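Local coordinates for serine protease pet (Escherichia coli, PDB 4OM9), which is a secreted serine protease of enteroaggregative E. coli, an autotransporter enterotoxin that probably attacks the cytoskeletal protein alpha-fodrin inside host cells, at residues A[104-112]-A[336-344]; A[51-62]-A[113-121]. All coordinates share one frame; numbering follows the deposited sequence.

Contact 1 of 2, residues A[104-112]-A[336-344]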
# COMPACT_ATOMS: atom_id res chain seq x y z
N ILE A 104 -42.02 -3.71 -2.10
CA ILE A 104 -41.27 -2.51 -1.74
C ILE A 104 -41.54 -2.20 -0.27
O ILE A 104 -42.70 -2.12 0.19
CB ILE A 104 -41.63 -1.30 -2.62
CG1 ILE A 104 -40.94 -0.03 -2.10
CG2 ILE A 104 -43.10 -1.07 -2.64
CD1 ILE A 104 -39.42 -0.06 -2.18
N GLN A 105 -40.45 -2.06 0.47
CA GLN A 105 -40.47 -1.98 1.91
C GLN A 105 -40.06 -0.60 2.40
O GLN A 105 -39.16 0.05 1.83
CB GLN A 105 -39.51 -3.02 2.52
CG GLN A 105 -39.89 -4.48 2.32
CD GLN A 105 -38.81 -5.40 2.89
OE1 GLN A 105 -37.66 -5.36 2.46
NE2 GLN A 105 -39.18 -6.21 3.88
N ARG A 106 -40.73 -0.15 3.47
CA ARG A 106 -40.30 1.03 4.21
C ARG A 106 -39.69 0.57 5.53
O ARG A 106 -40.37 -0.07 6.34
CB ARG A 106 -41.49 1.98 4.47
CG ARG A 106 -41.19 3.12 5.48
CD ARG A 106 -40.56 4.36 4.82
NE ARG A 106 -40.13 5.33 5.83
CZ ARG A 106 -39.83 6.61 5.61
NH1 ARG A 106 -39.91 7.13 4.39
NH2 ARG A 106 -39.44 7.37 6.63
N LEU A 107 -38.44 0.91 5.75
CA LEU A 107 -37.77 0.55 6.98
C LEU A 107 -37.99 1.63 8.04
O LEU A 107 -38.21 2.79 7.70
CB LEU A 107 -36.28 0.32 6.71
CG LEU A 107 -35.90 -0.85 5.79
CD1 LEU A 107 -34.42 -0.82 5.43
CD2 LEU A 107 -36.27 -2.20 6.42
N ASN A 108 -37.92 1.26 9.31
CA ASN A 108 -38.16 2.20 10.41
C ASN A 108 -37.19 3.41 10.46
O ASN A 108 -37.57 4.47 10.95
CB ASN A 108 -38.10 1.47 11.76
CG ASN A 108 -36.75 0.86 12.01
OD1 ASN A 108 -36.11 0.37 11.09
ND2 ASN A 108 -36.29 0.92 13.26
N LYS A 109 -35.96 3.24 9.95
CA LYS A 109 -34.95 4.32 9.93
C LYS A 109 -34.17 4.41 8.62
O LYS A 109 -34.17 3.46 7.84
CB LYS A 109 -33.95 4.16 11.09
CG LYS A 109 -34.51 4.56 12.46
CD LYS A 109 -33.49 4.25 13.54
CE LYS A 109 -33.04 5.51 14.28
NZ LYS A 109 -31.86 5.22 15.16
N TYR A 110 -33.53 5.54 8.37
CA TYR A 110 -32.75 5.71 7.14
C TYR A 110 -31.51 4.83 7.19
O TYR A 110 -30.79 4.82 8.19
CB TYR A 110 -32.31 7.17 6.93
CG TYR A 110 -33.42 8.17 6.79
CD1 TYR A 110 -34.68 7.79 6.33
CD2 TYR A 110 -33.21 9.52 7.13
CE1 TYR A 110 -35.70 8.74 6.22
CE2 TYR A 110 -34.21 10.45 7.01
CZ TYR A 110 -35.46 10.08 6.56
OH TYR A 110 -36.47 11.04 6.46
N VAL A 111 -31.25 4.10 6.11
CA VAL A 111 -30.07 3.26 6.07
C VAL A 111 -28.78 4.08 5.91
O VAL A 111 -28.61 4.83 4.94
CB VAL A 111 -30.15 2.23 4.95
CG1 VAL A 111 -28.83 1.43 4.85
CG2 VAL A 111 -31.32 1.31 5.23
N VAL A 112 -27.88 3.90 6.85
CA VAL A 112 -26.66 4.68 6.86
C VAL A 112 -25.54 4.01 6.04
O VAL A 112 -24.70 4.69 5.46
CB VAL A 112 -26.23 4.94 8.33
CG1 VAL A 112 -24.77 5.23 8.45
CG2 VAL A 112 -27.03 6.08 8.91
N PHE A 336 -35.08 16.09 19.15
CA PHE A 336 -35.73 15.50 17.99
C PHE A 336 -35.45 14.01 17.94
O PHE A 336 -34.36 13.55 18.30
CB PHE A 336 -35.26 16.15 16.70
CG PHE A 336 -35.75 15.43 15.46
CD1 PHE A 336 -37.09 15.47 15.11
CD2 PHE A 336 -34.86 14.73 14.66
CE1 PHE A 336 -37.54 14.83 13.98
CE2 PHE A 336 -35.31 14.07 13.52
CZ PHE A 336 -36.65 14.12 13.17
N LYS A 337 -36.45 13.26 17.48
CA LYS A 337 -36.32 11.83 17.25
C LYS A 337 -37.10 11.43 16.02
O LYS A 337 -38.20 11.94 15.78
CB LYS A 337 -36.81 11.03 18.46
CG LYS A 337 -36.69 9.53 18.27
CD LYS A 337 -37.09 8.79 19.53
CE LYS A 337 -36.93 7.28 19.34
NZ LYS A 337 -37.15 6.54 20.62
N GLY A 338 -36.53 10.51 15.24
CA GLY A 338 -37.22 9.96 14.09
C GLY A 338 -36.35 9.04 13.24
O GLY A 338 -35.43 8.41 13.73
N ALA A 339 -36.66 9.00 11.95
CA ALA A 339 -36.01 8.12 10.99
C ALA A 339 -34.57 8.55 10.74
O ALA A 339 -33.72 7.74 10.40
CB ALA A 339 -36.79 8.11 9.69
N GLY A 340 -34.31 9.83 10.93
CA GLY A 340 -32.97 10.37 10.78
C GLY A 340 -33.02 11.71 10.07
O GLY A 340 -34.05 12.38 10.05
N ILE A 341 -31.90 12.09 9.49
CA ILE A 341 -31.80 13.36 8.79
C ILE A 341 -31.17 13.10 7.42
O ILE A 341 -30.13 12.45 7.34
CB ILE A 341 -30.96 14.38 9.59
CG1 ILE A 341 -31.58 14.60 10.97
CG2 ILE A 341 -30.79 15.69 8.82
CD1 ILE A 341 -30.83 15.60 11.85
N ASP A 342 -31.81 13.58 6.36
CA ASP A 342 -31.35 13.37 4.99
C ASP A 342 -31.20 14.73 4.33
O ASP A 342 -32.18 15.37 3.99
CB ASP A 342 -32.34 12.47 4.22
CG ASP A 342 -31.87 12.14 2.79
OD1 ASP A 342 -30.72 12.46 2.43
OD2 ASP A 342 -32.67 11.53 2.02
N ILE A 343 -29.96 15.17 4.15
CA ILE A 343 -29.71 16.51 3.61
C ILE A 343 -29.23 16.43 2.18
O ILE A 343 -28.26 15.71 1.88
CB ILE A 343 -28.64 17.29 4.43
CG1 ILE A 343 -28.98 17.33 5.92
CG2 ILE A 343 -28.46 18.70 3.86
CD1 ILE A 343 -27.76 17.75 6.81
N GLY A 344 -29.90 17.19 1.32
CA GLY A 344 -29.55 17.27 -0.08
C GLY A 344 -28.23 17.94 -0.37
O GLY A 344 -27.72 18.74 0.43
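K109 and A339 bring their backbones to 4.1 Å CA to CA, and one backbone bond joins the two loops there: Y110 N donates to A339 O at 3.0 Å. The N-H points almost exactly at the oxygen (178°), although the donor is tilted 31° from the carbonyl plane. Y110 then turns its ring onto the loop that holds this acceptor. Its CG lies anti to the carbonyl carbon, beside the backbone N (chi1 -61°), which carries the ring over the same residue that takes the N-H. A339 CB sits above one face, offset toward the rim and 4.0 Å from the ring centroid, a CH-pi contact. At the far side of the ring, CE2 comes within 3.5 Å of G340 C, where the glycine has no side chain to keep the aromatic ring off the backbone. D342 CB meets CE2 obliquely at 3.9 Å, and I317 of the neighbouring strand also touches the ring. The small A339 methyl is shared: R106 NH2 reaches it from strand 102-107 at 4.1 Å, but the guanidinium is held elsewhere, by a salt bridge to D294 and by bonds to Y66 OH and Y313 O. K109 lays its CB 3.7 Å from A339 O, then runs on past G338 O; its NZ binds A360 O and the carboxylate of D359. Strands 335-337 and 341-343 belong to two different parallel sheets, so 338-340 is the turn where the chain passes from one to the next, as at the corners of a right-handed parallel beta-helix. Y110 sits on such a corner, and the contact is a seam between the protease domain and the beta-helical stalk of an autotransporter passenger.

Contact 2 of 2, residues A[51-62]-A[113-121]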
# COMPACT_ATOMS: atom_id res chain seq x y z
N SER A 51 -22.78 -4.03 -1.78
CA SER A 51 -23.04 -3.56 -0.42
C SER A 51 -24.50 -3.13 -0.16
O SER A 51 -24.86 -2.89 0.97
CB SER A 51 -22.09 -2.42 -0.05
OG SER A 51 -22.15 -1.37 -1.00
N SER A 52 -25.36 -3.08 -1.18
CA SER A 52 -26.79 -2.78 -0.94
C SER A 52 -27.58 -4.00 -0.43
O SER A 52 -28.72 -3.87 0.06
CB SER A 52 -27.44 -2.24 -2.21
OG SER A 52 -26.71 -1.14 -2.72
N ALA A 53 -26.97 -5.17 -0.52
CA ALA A 53 -27.57 -6.40 0.00
C ALA A 53 -27.63 -6.39 1.53
O ALA A 53 -26.70 -5.93 2.19
CB ALA A 53 -26.79 -7.65 -0.49
N THR A 54 -28.73 -6.89 2.09
CA THR A 54 -28.80 -7.18 3.51
C THR A 54 -27.75 -8.22 3.89
O THR A 54 -27.41 -9.07 3.08
CB THR A 54 -30.18 -7.72 3.92
OG1 THR A 54 -30.45 -8.91 3.17
CG2 THR A 54 -31.31 -6.68 3.65
N ALA A 55 -27.26 -8.15 5.13
CA ALA A 55 -26.33 -9.13 5.67
C ALA A 55 -26.76 -10.56 5.37
O ALA A 55 -25.94 -11.40 5.02
CB ALA A 55 -26.20 -8.95 7.16
N ASN A 56 -28.06 -10.83 5.49
CA ASN A 56 -28.52 -12.19 5.27
C ASN A 56 -28.90 -12.45 3.81
O ASN A 56 -29.32 -13.54 3.44
CB ASN A 56 -29.70 -12.51 6.21
CG ASN A 56 -30.99 -11.92 5.74
OD1 ASN A 56 -31.03 -11.10 4.80
ND2 ASN A 56 -32.09 -12.31 6.40
N GLY A 57 -28.79 -11.41 2.98
CA GLY A 57 -29.04 -11.54 1.56
C GLY A 57 -30.49 -11.50 1.09
O GLY A 57 -30.72 -11.36 -0.11
N ALA A 58 -31.46 -11.56 2.00
CA ALA A 58 -32.83 -11.75 1.55
C ALA A 58 -33.49 -10.46 1.06
O ALA A 58 -34.59 -10.50 0.49
CB ALA A 58 -33.65 -12.39 2.65
N ALA A 59 -32.84 -9.32 1.24
CA ALA A 59 -33.39 -8.09 0.70
C ALA A 59 -32.28 -7.19 0.21
O ALA A 59 -31.12 -7.44 0.51
CB ALA A 59 -34.28 -7.34 1.76
N THR A 60 -32.64 -6.14 -0.51
CA THR A 60 -31.71 -5.19 -1.08
C THR A 60 -32.11 -3.74 -0.83
O THR A 60 -33.21 -3.33 -1.21
CB THR A 60 -31.60 -5.38 -2.60
OG1 THR A 60 -31.21 -6.73 -2.87
CG2 THR A 60 -30.58 -4.42 -3.18
N SER A 61 -31.20 -2.96 -0.25
CA SER A 61 -31.46 -1.55 -0.01
C SER A 61 -31.58 -0.78 -1.31
O SER A 61 -30.85 -1.03 -2.26
CB SER A 61 -30.35 -0.90 0.85
OG SER A 61 -30.43 0.52 0.75
N ILE A 62 -32.50 0.18 -1.33
CA ILE A 62 -32.81 0.94 -2.53
C ILE A 62 -32.53 2.42 -2.20
O ILE A 62 -32.82 3.34 -2.96
CB ILE A 62 -34.25 0.55 -3.00
CG1 ILE A 62 -34.13 -0.39 -4.18
CG2 ILE A 62 -35.23 1.69 -3.29
CD1 ILE A 62 -33.54 -1.67 -3.77
N GLU A 113 -25.56 2.68 5.95
CA GLU A 113 -24.41 1.92 5.39
C GLU A 113 -24.25 1.93 3.88
O GLU A 113 -23.13 1.80 3.39
CB GLU A 113 -24.47 0.45 5.85
CG GLU A 113 -24.26 0.24 7.35
CD GLU A 113 -25.38 0.83 8.23
OE1 GLU A 113 -26.44 1.23 7.69
OE2 GLU A 113 -25.18 0.90 9.46
N THR A 114 -25.35 2.03 3.13
CA THR A 114 -25.26 1.98 1.67
C THR A 114 -26.19 3.00 1.06
O THR A 114 -27.20 3.37 1.67
CB THR A 114 -25.59 0.57 1.13
OG1 THR A 114 -25.83 0.65 -0.29
CG2 THR A 114 -26.81 -0.02 1.81
N ARG A 115 -25.86 3.47 -0.14
CA ARG A 115 -26.75 4.42 -0.81
C ARG A 115 -27.82 3.68 -1.61
O ARG A 115 -28.72 4.30 -2.19
CB ARG A 115 -25.97 5.38 -1.71
CG ARG A 115 -25.41 6.60 -0.96
CD ARG A 115 -24.24 6.22 -0.10
NE ARG A 115 -23.11 5.80 -0.93
CZ ARG A 115 -22.16 4.94 -0.56
NH1 ARG A 115 -22.17 4.37 0.64
NH2 ARG A 115 -21.19 4.64 -1.42
N GLY A 116 -27.74 2.35 -1.61
CA GLY A 116 -28.77 1.50 -2.20
C GLY A 116 -28.51 1.14 -3.65
O GLY A 116 -27.63 1.71 -4.29
N ALA A 117 -29.26 0.18 -4.18
CA ALA A 117 -29.03 -0.23 -5.56
C ALA A 117 -29.72 0.72 -6.53
O ALA A 117 -30.71 1.36 -6.16
CB ALA A 117 -29.49 -1.67 -5.78
N ASP A 118 -29.19 0.83 -7.75
CA ASP A 118 -29.81 1.62 -8.81
C ASP A 118 -31.11 0.95 -9.26
O ASP A 118 -31.13 -0.25 -9.51
CB ASP A 118 -28.85 1.79 -9.99
CG ASP A 118 -29.48 2.48 -11.19
OD1 ASP A 118 -30.32 1.87 -11.90
OD2 ASP A 118 -29.13 3.65 -11.45
N THR A 119 -32.18 1.72 -9.37
CA THR A 119 -33.51 1.21 -9.69
C THR A 119 -34.02 1.62 -11.08
O THR A 119 -35.22 1.79 -11.27
CB THR A 119 -34.57 1.71 -8.67
OG1 THR A 119 -34.41 3.12 -8.49
CG2 THR A 119 -34.40 1.02 -7.32
N SER A 120 -33.12 1.79 -12.04
CA SER A 120 -33.53 2.25 -13.36
C SER A 120 -33.88 1.12 -14.36
O SER A 120 -33.89 1.35 -15.58
CB SER A 120 -32.44 3.13 -13.96
OG SER A 120 -31.34 2.33 -14.33
N PHE A 121 -34.15 -0.09 -13.88
CA PHE A 121 -34.57 -1.15 -14.79
C PHE A 121 -36.03 -0.99 -15.22
O PHE A 121 -36.92 -0.89 -14.39
CB PHE A 121 -34.37 -2.54 -14.18
CG PHE A 121 -34.79 -3.64 -15.12
CD1 PHE A 121 -34.05 -3.91 -16.27
CD2 PHE A 121 -35.94 -4.37 -14.89
CE1 PHE A 121 -34.44 -4.89 -17.14
CE2 PHE A 121 -36.33 -5.37 -15.76
CZ PHE A 121 -35.58 -5.63 -16.90
O HOH W 1 -21.66 1.15 0.69
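T114 is wedged against S51, S52 and S61. Its CB and CG2 both lie against S51 O, at 3.5 and 3.6 Å, and CG2 also reaches S61 CB at 3.8 Å. On the other branch OG1, lying anti to the backbone N (chi1 165°), extends to S52 OG at 3.1 Å, a hydroxyl-hydroxyl hydrogen bond that either partner could donate. The same OG1 accepts from G116 N at 2.9 Å, closing an ST turn within the loop. Just beyond the turn, A117 N donates to S61 O at 2.8 Å (161°), tying the loop to edge strand 60-63, while G116 CA slides in close beside that same carbonyl. A117 CB then meets T60 CG2, with Y213 touching both residues. Further along, T119 CG2 presses on I62 CG1 at 3.5 Å, tight for two carbons, near L224 and F245. At the other end a water donates to S51 OG and E113 O, and S51 OG is also bonded to D49. The contact mixes two hydrogen bonds with methyl packing. The two bonds on T114 OG1 hold its rotation, and the turn closed there lies just before the A117 N-H, consistent with it presenting that N-H to S61 O.

How the contacts relate
Contacts 1 and 2 cross in sequence, and only the segments 104-112 and 113-121 are consecutive, V112 ending one and E113 beginning the next; the contact centres lie 15 Å apart. They meet where Q105 OE1 packs 4.0 Å from A59 CB, and both draw on the antiparallel sheet containing strands 60-63 and 102-107. Y90 joins them as well, its hydroxyl bonding V112 N and E113 OE1. Contact 1 makes the junction between protease domain and stalk, whereas contact 2 anchors the next residues of the same connection within the protease domain. E113 and R115 also reach the beta-helix, at Y398 and G401. Neither contact contains a bound ligand.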